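Local coordinates for Lin2634 protein (Listeria innocua, PDB 3MZO) that binds calcium ions and is probably a metal-dependent HD-domain phosphohydrolase related to 5'-deoxynucleotidases of the YfbR type, at residues 12-15 with 16-19; 54-58 with 59-63; 127-130 with 131-135; 181-184 with 185-189. All blocks are in the same frame, centred on the assembly; numbering follows the deposited sequence.

In the fold
All four contacts are local, within an all-helical HD-domain chain. Interactions 2 and 3 are the close pair, centres about 9 Å apart. Each holds the N-cap of a helix, 58-67 and 129-151, and Glu130 OE2 accepts a hydrogen bond from the backbone N of Asn57 (2.8 Å). Interaction 1 lies on the opposite side of the chain's centre from interactions 3 and 4, about 25 Å and 31 Å away between centres. Interactions 1 and 3 lie near bound calcium: the side chains of Tyr18 and Leu134 come within about 5 Å and 7 Å of a calcium ion. Leu134 touches His68. In interaction 4, Phe182 is about 12 Å from the calcium ligand Asp138 between side chains.

Interaction 1 of 4, residues 12-15 with 16-19; sequences SDLE and NIYR
A type I beta turn from Asp13 to Asn16 carries the chain out of helix 4-13. Its closing bond runs from Asn16 N to Asp13 O at 3.0 Å, with an N-H...O angle of 156°. Just before it, Glu15 N reaches Ser12 O at 3.1 Å, so two bonds in succession shape the bend. Ile17 lies beyond the turn. Its CG1 is beside the backbone N (chi1 -58°), which carries that branch back over the turn to 3.7 Å from Asp13 O. The methyl at the end of the branch, Ile17 CD1, meets Leu14 CD2 at 4.2 Å, a light apolar touch between side chains set at a slant. On the polar side, a water donates to Glu15 O at 2.8 Å and also bonds Tyr18 OH at 3.0 Å. It ties the end of the phenol to the turn. The Glu15 carboxylate leads away to a second subunit, where it bonds His29 and forms a salt bridge with Lys37. Asn16 ND2 donates to Gln27 of that subunit and to Gly22 of a third. The turn thus sits at a subunit interface. Within its own chain, Leu14 and Ile17 rest on Val31 at the start of helix 31-51, the helix that carries the calcium ligand His34.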
loop_
_atom_site.group_PDB
_atom_site.type_symbol
_atom_site.label_atom_id
_atom_site.label_comp_id
_atom_site.label_asym_id
_atom_site.label_seq_id
_atom_site.Cartn_x
_atom_site.Cartn_y
_atom_site.Cartn_z
ATOM N N SER B 12 -3.739 -12.361 -13.613
ATOM C CA SER B 12 -3.809 -11.511 -12.417
ATOM C C SER B 12 -2.473 -11.264 -11.735
ATOM O O SER B 12 -2.282 -10.215 -11.133
ATOM C CB SER B 12 -4.777 -12.077 -11.378
ATOM O OG SER B 12 -6.113 -11.833 -11.792
ATOM N N ASP B 13 -1.570 -12.228 -11.806
ATOM C CA ASP B 13 -0.241 -12.048 -11.259
ATOM C C ASP B 13 0.533 -10.911 -11.930
ATOM O O ASP B 13 1.375 -10.282 -11.278
ATOM C CB ASP B 13 0.565 -13.350 -11.324
ATOM C CG ASP B 13 -0.123 -14.506 -10.550
ATOM O OD1 ASP B 13 -1.050 -14.253 -9.729
ATOM O OD2 ASP B 13 0.266 -15.643 -10.765
ATOM N N LEU B 14 0.261 -10.647 -13.213
ATOM C CA LEU B 14 0.888 -9.522 -13.898
ATOM C C LEU B 14 0.479 -8.148 -13.381
ATOM O O LEU B 14 1.082 -7.135 -13.762
ATOM C CB LEU B 14 0.654 -9.598 -15.424
ATOM C CG LEU B 14 1.568 -10.644 -16.062
ATOM C CD1 LEU B 14 1.053 -11.042 -17.428
ATOM C CD2 LEU B 14 2.973 -10.083 -16.117
ATOM N N GLU B 15 -0.531 -8.103 -12.525
ATOM C CA GLU B 15 -0.928 -6.894 -11.851
ATOM C C GLU B 15 -0.062 -6.588 -10.615
ATOM O O GLU B 15 -0.158 -5.491 -10.043
ATOM C CB GLU B 15 -2.362 -7.044 -11.328
ATOM C CG GLU B 15 -3.382 -7.288 -12.376
ATOM C CD GLU B 15 -4.807 -7.472 -11.787
ATOM O OE1 GLU B 15 -5.075 -7.280 -10.581
ATOM O OE2 GLU B 15 -5.665 -7.827 -12.559
ATOM N N ASN B 16 0.707 -7.582 -10.186
ATOM C CA ASN B 16 1.563 -7.482 -9.009
ATOM C C ASN B 16 3.048 -7.378 -9.342
ATOM O O ASN B 16 3.878 -7.447 -8.436
ATOM C CB ASN B 16 1.313 -8.698 -8.096
ATOM C CG ASN B 16 -0.098 -8.707 -7.511
ATOM O OD1 ASN B 16 -0.703 -7.645 -7.294
ATOM N ND2 ASN B 16 -0.633 -9.903 -7.259
ATOM N N ILE B 17 3.361 -7.273 -10.634
ATOM C CA ILE B 17 4.713 -7.082 -11.139
ATOM C C ILE B 17 4.712 -5.677 -11.729
ATOM O O ILE B 17 3.901 -5.333 -12.586
ATOM C CB ILE B 17 5.077 -8.117 -12.192
ATOM C CG1 ILE B 17 4.935 -9.504 -11.566
ATOM C CG2 ILE B 17 6.560 -7.925 -12.698
ATOM C CD1 ILE B 17 5.053 -10.575 -12.531
ATOM N N TYR B 18 5.618 -4.869 -11.224
ATOM C CA TYR B 18 5.710 -3.471 -11.577
ATOM C C TYR B 18 6.924 -3.176 -12.410
ATOM O O TYR B 18 7.907 -3.906 -12.379
ATOM C CB TYR B 18 5.706 -2.658 -10.317
ATOM C CG TYR B 18 4.386 -2.764 -9.646
ATOM C CD1 TYR B 18 3.355 -1.911 -10.002
ATOM C CD2 TYR B 18 4.128 -3.761 -8.702
ATOM C CE1 TYR B 18 2.095 -2.012 -9.416
ATOM C CE2 TYR B 18 2.858 -3.866 -8.092
ATOM C CZ TYR B 18 1.853 -2.973 -8.471
ATOM O OH TYR B 18 0.599 -3.005 -7.913
ATOM N N ARG B 19 6.833 -2.109 -13.193
ATOM C CA ARG B 19 7.888 -1.758 -14.102
ATOM C C ARG B 19 8.936 -0.957 -13.374
ATOM O O ARG B 19 8.589 -0.097 -12.576
ATOM C CB ARG B 19 7.297 -0.971 -15.261
ATOM C CG ARG B 19 6.436 -1.889 -16.124
ATOM C CD ARG B 19 5.647 -1.180 -17.120
ATOM N NE ARG B 19 6.371 -0.187 -17.909
ATOM C CZ ARG B 19 7.125 -0.446 -18.981
ATOM N NH1 ARG B 19 7.351 -1.686 -19.412
ATOM N NH2 ARG B 19 7.689 0.558 -19.623
HETATM O O HOH W 1 -1.579 -3.052 -10.011
#

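Interaction 2 of 4, residues 54-58 with 59-63; sequences NEVNW and RALYE
Leu61 CD1 lies between two apolar partners, Val56 CG1 at 3.9 Å and Trp58 CZ3 at 4.0 Å. Both it and Val56 CG1 sit over the same face of the Trp58 indole, displaced toward its rim. CB of Leu61 points back toward 54-58, and its CD1 branch lies alongside the indole. Tyr62 comes to the indole differently. Its CE2 approaches the ring edge at CE3 of Trp58, 3.4 Å away, and the two ring planes are turned 43° to each other. Tyr62 OH bonds Gln43 of helix 31-51. The rings also face a second subunit: Tyr62 meets its Tyr62, and Trp58 makes a cation-pi contact with its Arg59.

Outward lies the polar edge. Asn57 OD1 accepts from Ala60 N at 3.1 Å, with the donor above the amide plane. The anti first torsion of Asn57 (chi1 -178°) swings the amide forward toward the first turn, where CG also packs on Ala60 CB at 3.6 Å. A water donates to the same OD1 and accepts from Arg59 N at 3.0 Å, so it serves a second N-H of the first turn. Leu61 N bonds Asn57 O at 2.8 Å, and Tyr62 N bonds Trp58 O; these two bonds continue the helix. The bond from Ala60 N to Asn57 OD1 makes Asn57 the N-cap of helix 58-67. The whole is an N-cap with a hydrophobic staple, Val56 on Leu61.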
loop_
_atom_site.group_PDB
_atom_site.type_symbol
_atom_site.label_atom_id
_atom_site.label_comp_id
_atom_site.label_asym_id
_atom_site.label_seq_id
_atom_site.Cartn_x
_atom_site.Cartn_y
_atom_site.Cartn_z
ATOM N N ASN B 54 -1.673 1.441 -46.073
ATOM C CA ASN B 54 -0.875 0.234 -45.887
ATOM C C ASN B 54 -1.767 -0.858 -45.341
ATOM O O ASN B 54 -2.595 -0.598 -44.456
ATOM C CB ASN B 54 0.276 0.511 -44.930
ATOM C CG ASN B 54 1.208 1.579 -45.453
ATOM O OD1 ASN B 54 1.481 1.622 -46.646
ATOM N ND2 ASN B 54 1.703 2.451 -44.566
ATOM N N GLU B 55 -1.620 -2.070 -45.882
ATOM C CA GLU B 55 -2.330 -3.239 -45.371
ATOM C C GLU B 55 -1.750 -3.559 -43.980
ATOM O O GLU B 55 -0.544 -3.588 -43.779
ATOM C CB GLU B 55 -2.236 -4.439 -46.342
ATOM C CG GLU B 55 -2.871 -5.772 -45.845
ATOM C CD GLU B 55 -4.406 -5.739 -45.675
ATOM O OE1 GLU B 55 -5.066 -4.750 -46.085
ATOM O OE2 GLU B 55 -4.975 -6.718 -45.131
ATOM N N VAL B 56 -2.635 -3.720 -43.014
ATOM C CA VAL B 56 -2.262 -4.084 -41.637
ATOM C C VAL B 56 -2.831 -5.466 -41.340
ATOM O O VAL B 56 -3.993 -5.705 -41.607
ATOM C CB VAL B 56 -2.825 -3.079 -40.636
ATOM C CG1 VAL B 56 -2.595 -3.558 -39.158
ATOM C CG2 VAL B 56 -2.202 -1.681 -40.892
ATOM N N ASN B 57 -2.006 -6.356 -40.787
ATOM C CA ASN B 57 -2.466 -7.641 -40.260
ATOM C C ASN B 57 -2.874 -7.434 -38.800
ATOM O O ASN B 57 -2.023 -7.411 -37.860
ATOM C CB ASN B 57 -1.343 -8.692 -40.429
ATOM C CG ASN B 57 -1.736 -10.085 -39.952
ATOM O OD1 ASN B 57 -2.592 -10.257 -39.087
ATOM N ND2 ASN B 57 -1.084 -11.094 -40.519
ATOM N N TRP B 58 -4.179 -7.312 -38.572
ATOM C CA TRP B 58 -4.630 -6.927 -37.236
ATOM C C TRP B 58 -4.415 -7.994 -36.178
ATOM O O TRP B 58 -4.065 -7.681 -35.022
ATOM C CB TRP B 58 -6.077 -6.413 -37.265
ATOM C CG TRP B 58 -6.110 -5.030 -37.841
ATOM C CD1 TRP B 58 -6.229 -4.693 -39.177
ATOM C CD2 TRP B 58 -5.974 -3.793 -37.126
ATOM N NE1 TRP B 58 -6.172 -3.327 -39.320
ATOM C CE2 TRP B 58 -6.023 -2.746 -38.085
ATOM C CE3 TRP B 58 -5.813 -3.457 -35.770
ATOM C CZ2 TRP B 58 -5.940 -1.397 -37.727
ATOM C CZ3 TRP B 58 -5.726 -2.095 -35.417
ATOM C CH2 TRP B 58 -5.782 -1.092 -36.393
ATOM N N ARG B 59 -4.615 -9.247 -36.545
ATOM C CA ARG B 59 -4.328 -10.312 -35.615
ATOM C C ARG B 59 -2.884 -10.208 -35.165
ATOM O O ARG B 59 -2.621 -10.340 -33.982
ATOM C CB ARG B 59 -4.584 -11.688 -36.232
ATOM C CG ARG B 59 -4.454 -12.807 -35.222
ATOM C CD ARG B 59 -4.709 -14.167 -35.870
ATOM N NE ARG B 59 -4.763 -15.192 -34.851
ATOM C CZ ARG B 59 -5.153 -16.450 -35.050
ATOM N NH1 ARG B 59 -5.554 -16.843 -36.250
ATOM N NH2 ARG B 59 -5.174 -17.309 -34.034
ATOM N N ALA B 60 -1.965 -9.944 -36.105
ATOM C CA ALA B 60 -0.542 -9.849 -35.790
ATOM C C ALA B 60 -0.258 -8.618 -34.938
ATOM O O ALA B 60 0.488 -8.690 -33.985
ATOM C CB ALA B 60 0.344 -9.855 -37.082
ATOM N N LEU B 61 -0.892 -7.492 -35.258
ATOM C CA LEU B 61 -0.666 -6.272 -34.505
ATOM C C LEU B 61 -1.059 -6.456 -33.058
ATOM O O LEU B 61 -0.276 -6.155 -32.163
ATOM C CB LEU B 61 -1.432 -5.101 -35.131
ATOM C CG LEU B 61 -1.376 -3.728 -34.464
ATOM C CD1 LEU B 61 -1.748 -2.666 -35.490
ATOM C CD2 LEU B 61 -2.311 -3.659 -33.264
ATOM N N TYR B 62 -2.266 -6.940 -32.837
ATOM C CA TYR B 62 -2.788 -7.103 -31.484
ATOM C C TYR B 62 -2.062 -8.171 -30.694
ATOM O O TYR B 62 -1.756 -7.967 -29.514
ATOM C CB TYR B 62 -4.274 -7.455 -31.512
ATOM C CG TYR B 62 -5.198 -6.276 -31.727
ATOM C CD1 TYR B 62 -5.290 -5.226 -30.796
ATOM C CD2 TYR B 62 -6.031 -6.240 -32.821
ATOM C CE1 TYR B 62 -6.190 -4.154 -31.004
ATOM C CE2 TYR B 62 -6.913 -5.200 -33.034
ATOM C CZ TYR B 62 -6.998 -4.166 -32.154
ATOM O OH TYR B 62 -7.923 -3.187 -32.438
ATOM N N GLU B 63 -1.840 -9.320 -31.310
ATOM C CA GLU B 63 -1.179 -10.407 -30.614
ATOM C C GLU B 63 0.263 -10.049 -30.192
ATOM O O GLU B 63 0.684 -10.427 -29.113
ATOM C CB GLU B 63 -1.265 -11.734 -31.393
ATOM C CG GLU B 63 -0.349 -11.866 -32.527
ATOM C CD GLU B 63 -0.669 -13.073 -33.438
ATOM O OE1 GLU B 63 -1.642 -13.847 -33.188
ATOM O OE2 GLU B 63 0.096 -13.236 -34.406
HETATM O O HOH W 2 -5.860 -10.116 -39.086
#

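Interaction 3 of 4, residues 127-130 with 131-135; sequences STLE and GKILA
The side chain of Lys132 runs back over Thr128 and Ser127, which precede its helix. Its CB lies 3.7 Å from Leu129 O. CG comes to 3.4 Å from Thr128 O, the same oxygen that accepts the hydrogen bond from Lys132 N. From CG the chain is fully extended, so CD passes on toward Ser127 and CE reaches Ser127 O at 3.6 Å. The tip, NZ, bonds a di(hydroxyethyl)ether molecule, probably from the crystallisation liquor.

Thr128 caps the helix start. Its OG1 accepts from Gly131 N at 3.1 Å, with an N-H...O angle of 150°. OG1 also forms a hydrogen bond with Asp126 OD1, two residues earlier. OG1 stands between the backbone N and the carbonyl carbon (chi1 67°), within reach of the Gly131 N-H. Regular helical bonds follow, Lys132 N to Thr128 O at 3.0 Å and Ile133 N to Leu129 O. Ile133 CD1 adds an apolar touch on Leu129 CG at 4.2 Å. Leu134 faces elsewhere, against the calcium ligand His68. This is a threonine N-cap opening helix 129-151, the helix that supplies the calcium ligand Asp138 of the HD-domain site.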
loop_
_atom_site.group_PDB
_atom_site.type_symbol
_atom_site.label_atom_id
_atom_site.label_comp_id
_atom_site.label_asym_id
_atom_site.label_seq_id
_atom_site.Cartn_x
_atom_site.Cartn_y
_atom_site.Cartn_z
ATOM N N SER B 127 10.801 -7.370 -38.153
ATOM C CA SER B 127 10.826 -6.285 -39.119
ATOM C C SER B 127 9.541 -6.193 -39.943
ATOM O O SER B 127 9.488 -5.457 -40.929
ATOM C CB SER B 127 12.048 -6.434 -40.039
ATOM O OG SER B 127 12.033 -7.703 -40.658
ATOM N N THR B 128 8.506 -6.933 -39.574
ATOM C CA THR B 128 7.208 -6.758 -40.235
ATOM C C THR B 128 6.641 -5.415 -39.795
ATOM O O THR B 128 7.087 -4.837 -38.787
ATOM C CB THR B 128 6.207 -7.858 -39.875
ATOM O OG1 THR B 128 5.846 -7.751 -38.491
ATOM C CG2 THR B 128 6.795 -9.268 -40.192
ATOM N N LEU B 129 5.640 -4.931 -40.529
ATOM C CA LEU B 129 4.980 -3.692 -40.170
ATOM C C LEU B 129 4.461 -3.779 -38.735
ATOM O O LEU B 129 4.629 -2.834 -37.957
ATOM C CB LEU B 129 3.830 -3.369 -41.128
ATOM C CG LEU B 129 3.010 -2.118 -40.813
ATOM C CD1 LEU B 129 3.893 -0.848 -40.855
ATOM C CD2 LEU B 129 1.824 -2.030 -41.805
ATOM N N GLU B 130 3.845 -4.902 -38.387
ATOM C CA GLU B 130 3.196 -5.032 -37.061
ATOM C C GLU B 130 4.211 -5.145 -35.914
ATOM O O GLU B 130 3.935 -4.729 -34.775
ATOM C CB GLU B 130 2.234 -6.211 -37.048
ATOM C CG GLU B 130 1.059 -6.053 -38.049
ATOM C CD GLU B 130 1.454 -6.248 -39.495
ATOM O OE1 GLU B 130 2.490 -6.905 -39.768
ATOM O OE2 GLU B 130 0.709 -5.757 -40.365
ATOM N N GLY B 131 5.392 -5.682 -36.229
ATOM C CA GLY B 131 6.495 -5.759 -35.275
ATOM C C GLY B 131 7.116 -4.406 -34.991
ATOM O O GLY B 131 7.519 -4.108 -33.850
ATOM N N LYS B 132 7.222 -3.587 -36.033
ATOM C CA LYS B 132 7.697 -2.227 -35.849
ATOM C C LYS B 132 6.663 -1.400 -35.089
ATOM O O LYS B 132 7.034 -0.532 -34.278
ATOM C CB LYS B 132 8.039 -1.578 -37.172
ATOM C CG LYS B 132 9.165 -2.258 -37.891
ATOM C CD LYS B 132 9.399 -1.606 -39.260
ATOM C CE LYS B 132 10.614 -2.189 -39.886
ATOM N NZ LYS B 132 10.930 -1.602 -41.230
ATOM N N ILE B 133 5.380 -1.665 -35.324
ATOM C CA ILE B 133 4.351 -0.978 -34.551
ATOM C C ILE B 133 4.522 -1.322 -33.085
ATOM O O ILE B 133 4.350 -0.454 -32.225
ATOM C CB ILE B 133 2.921 -1.270 -35.060
ATOM C CG1 ILE B 133 2.669 -0.512 -36.374
ATOM C CG2 ILE B 133 1.839 -0.893 -34.031
ATOM C CD1 ILE B 133 1.420 -0.941 -37.072
ATOM N N LEU B 134 4.854 -2.572 -32.782
ATOM C CA LEU B 134 5.103 -2.954 -31.377
ATOM C C LEU B 134 6.313 -2.212 -30.836
ATOM O O LEU B 134 6.277 -1.728 -29.703
ATOM C CB LEU B 134 5.325 -4.461 -31.222
ATOM C CG LEU B 134 5.745 -4.948 -29.815
ATOM C CD1 LEU B 134 4.813 -4.512 -28.681
ATOM C CD2 LEU B 134 5.936 -6.474 -29.814
ATOM N N ALA B 135 7.386 -2.125 -31.638
ATOM C CA ALA B 135 8.598 -1.438 -31.195
ATOM C C ALA B 135 8.295 0.012 -30.816
ATOM O O ALA B 135 8.699 0.460 -29.736
ATOM C CB ALA B 135 9.787 -1.520 -32.263
#

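Interaction 4 of 4, residues 181-184 with 185-189; sequences YFLK and EILPD
Phe182 O is gripped by two backbone N-H groups. Leu187 N approaches it almost in line with the carbonyl at 2.8 Å, spanning five residues as in a pi-type turn. Ile186 N comes at 3.0 Å from above the carbonyl plane, and its bond is more bent, with an N-H...O angle of 133°. The ordinary helical bond before them joins Glu185 N to Tyr181 O. Pro188 follows and has no N-H to give. Its CD lies 3.1 Å from Leu183 O, and the helix is kinked there.

Side chains pack round this wider turn. Glu185 CG sits over one face of the Tyr181 ring, 4.0 Å from its centroid, as a CH-pi contact. Glu185 is bent at its second torsion (chi2 -67°), and its OE2 comes alongside the extended Lys184, 4.4 Å from NZ and so beyond a salt bridge. Ile186 lies against two rings: CG1 meets Tyr181 CE2 at 3.9 Å, while CG2 meets Phe182 CE1 at 3.8 Å. Leu183 and Leu187 run side by side and touch through their CD2 methyls.

The turn belongs to helix 177-191. Phe182 and Leu187 pack on helix 158-172, and Phe182 and Ile186 on helix 129-151. Tyr181 and Ile186 reach helix 31-51 through Val48 and Phe44.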
loop_
_atom_site.group_PDB
_atom_site.type_symbol
_atom_site.label_atom_id
_atom_site.label_comp_id
_atom_site.label_asym_id
_atom_site.label_seq_id
_atom_site.Cartn_x
_atom_site.Cartn_y
_atom_site.Cartn_z
ATOM N N TYR B 181 3.262 10.774 -37.982
ATOM C CA TYR B 181 2.120 11.322 -37.263
ATOM C C TYR B 181 2.484 11.703 -35.838
ATOM O O TYR B 181 2.164 12.798 -35.393
ATOM C CB TYR B 181 0.925 10.363 -37.235
ATOM C CG TYR B 181 -0.265 11.058 -36.647
ATOM C CD1 TYR B 181 -1.091 11.842 -37.450
ATOM C CD2 TYR B 181 -0.523 11.011 -35.278
ATOM C CE1 TYR B 181 -2.173 12.524 -36.918
ATOM C CE2 TYR B 181 -1.613 11.688 -34.731
ATOM C CZ TYR B 181 -2.432 12.439 -35.571
ATOM O OH TYR B 181 -3.489 13.130 -35.062
ATOM N N PHE B 182 3.121 10.799 -35.113
ATOM C CA PHE B 182 3.542 11.084 -33.731
ATOM C C PHE B 182 4.357 12.394 -33.565
ATOM O O PHE B 182 4.070 13.191 -32.671
ATOM C CB PHE B 182 4.316 9.898 -33.131
ATOM C CG PHE B 182 4.880 10.185 -31.765
ATOM C CD1 PHE B 182 4.116 9.967 -30.627
ATOM C CD2 PHE B 182 6.171 10.703 -31.624
ATOM C CE1 PHE B 182 4.601 10.256 -29.375
ATOM C CE2 PHE B 182 6.687 10.987 -30.362
ATOM C CZ PHE B 182 5.870 10.760 -29.224
ATOM N N LEU B 183 5.352 12.610 -34.425
ATOM C CA LEU B 183 6.235 13.768 -34.302
ATOM C C LEU B 183 5.523 15.062 -34.705
ATOM O O LEU B 183 5.701 16.101 -34.072
ATOM C CB LEU B 183 7.479 13.587 -35.176
ATOM C CG LEU B 183 8.377 12.420 -34.795
ATOM C CD1 LEU B 183 9.291 12.087 -35.974
ATOM C CD2 LEU B 183 9.166 12.748 -33.513
ATOM N N LYS B 184 4.706 14.993 -35.753
ATOM C CA LYS B 184 3.983 16.166 -36.210
ATOM C C LYS B 184 2.898 16.637 -35.214
ATOM O O LYS B 184 2.770 17.832 -34.926
ATOM C CB LYS B 184 3.374 15.870 -37.587
ATOM C CG LYS B 184 2.747 17.065 -38.302
ATOM C CD LYS B 184 1.934 16.629 -39.529
ATOM C CE LYS B 184 1.220 17.815 -40.174
ATOM N NZ LYS B 184 0.648 17.441 -41.479
ATOM N N GLU B 185 2.127 15.702 -34.676
ATOM C CA GLU B 185 0.916 16.059 -33.932
ATOM C C GLU B 185 0.947 15.753 -32.444
ATOM O O GLU B 185 0.461 16.557 -31.643
ATOM C CB GLU B 185 -0.293 15.362 -34.556
ATOM C CG GLU B 185 -0.551 15.720 -36.011
ATOM C CD GLU B 185 -0.969 17.175 -36.215
ATOM O OE1 GLU B 185 -1.329 17.865 -35.224
ATOM O OE2 GLU B 185 -0.944 17.619 -37.382
ATOM N N ILE B 186 1.540 14.635 -32.049
ATOM C CA ILE B 186 1.440 14.198 -30.661
ATOM C C ILE B 186 2.566 14.800 -29.828
ATOM O O ILE B 186 2.307 15.340 -28.772
ATOM C CB ILE B 186 1.415 12.671 -30.556
ATOM C CG1 ILE B 186 0.243 12.112 -31.379
ATOM C CG2 ILE B 186 1.366 12.194 -29.072
ATOM C CD1 ILE B 186 0.226 10.605 -31.427
ATOM N N LEU B 187 3.812 14.712 -30.301
ATOM C CA LEU B 187 4.951 15.212 -29.491
ATOM C C LEU B 187 4.808 16.699 -29.138
ATOM O O LEU B 187 5.058 17.110 -28.006
ATOM C CB LEU B 187 6.278 14.926 -30.200
ATOM C CG LEU B 187 7.595 15.295 -29.518
ATOM C CD1 LEU B 187 7.707 14.616 -28.154
ATOM C CD2 LEU B 187 8.773 14.895 -30.442
ATOM N N PRO B 188 4.381 17.520 -30.098
ATOM C CA PRO B 188 4.199 18.935 -29.748
ATOM C C PRO B 188 3.133 19.208 -28.681
ATOM O O PRO B 188 3.298 20.142 -27.896
ATOM C CB PRO B 188 3.824 19.571 -31.085
ATOM C CG PRO B 188 4.518 18.703 -32.099
ATOM C CD PRO B 188 4.339 17.315 -31.561
ATOM N N ASP B 189 2.082 18.387 -28.615
ATOM C CA ASP B 189 1.052 18.554 -27.583
ATOM C C ASP B 189 1.597 18.176 -26.208
ATOM O O ASP B 189 1.236 18.816 -25.218
ATOM C CB ASP B 189 -0.218 17.733 -27.869
ATOM C CG ASP B 189 -1.098 18.312 -28.983
ATOM O OD1 ASP B 189 -0.913 19.463 -29.459
ATOM O OD2 ASP B 189 -2.009 17.573 -29.397
#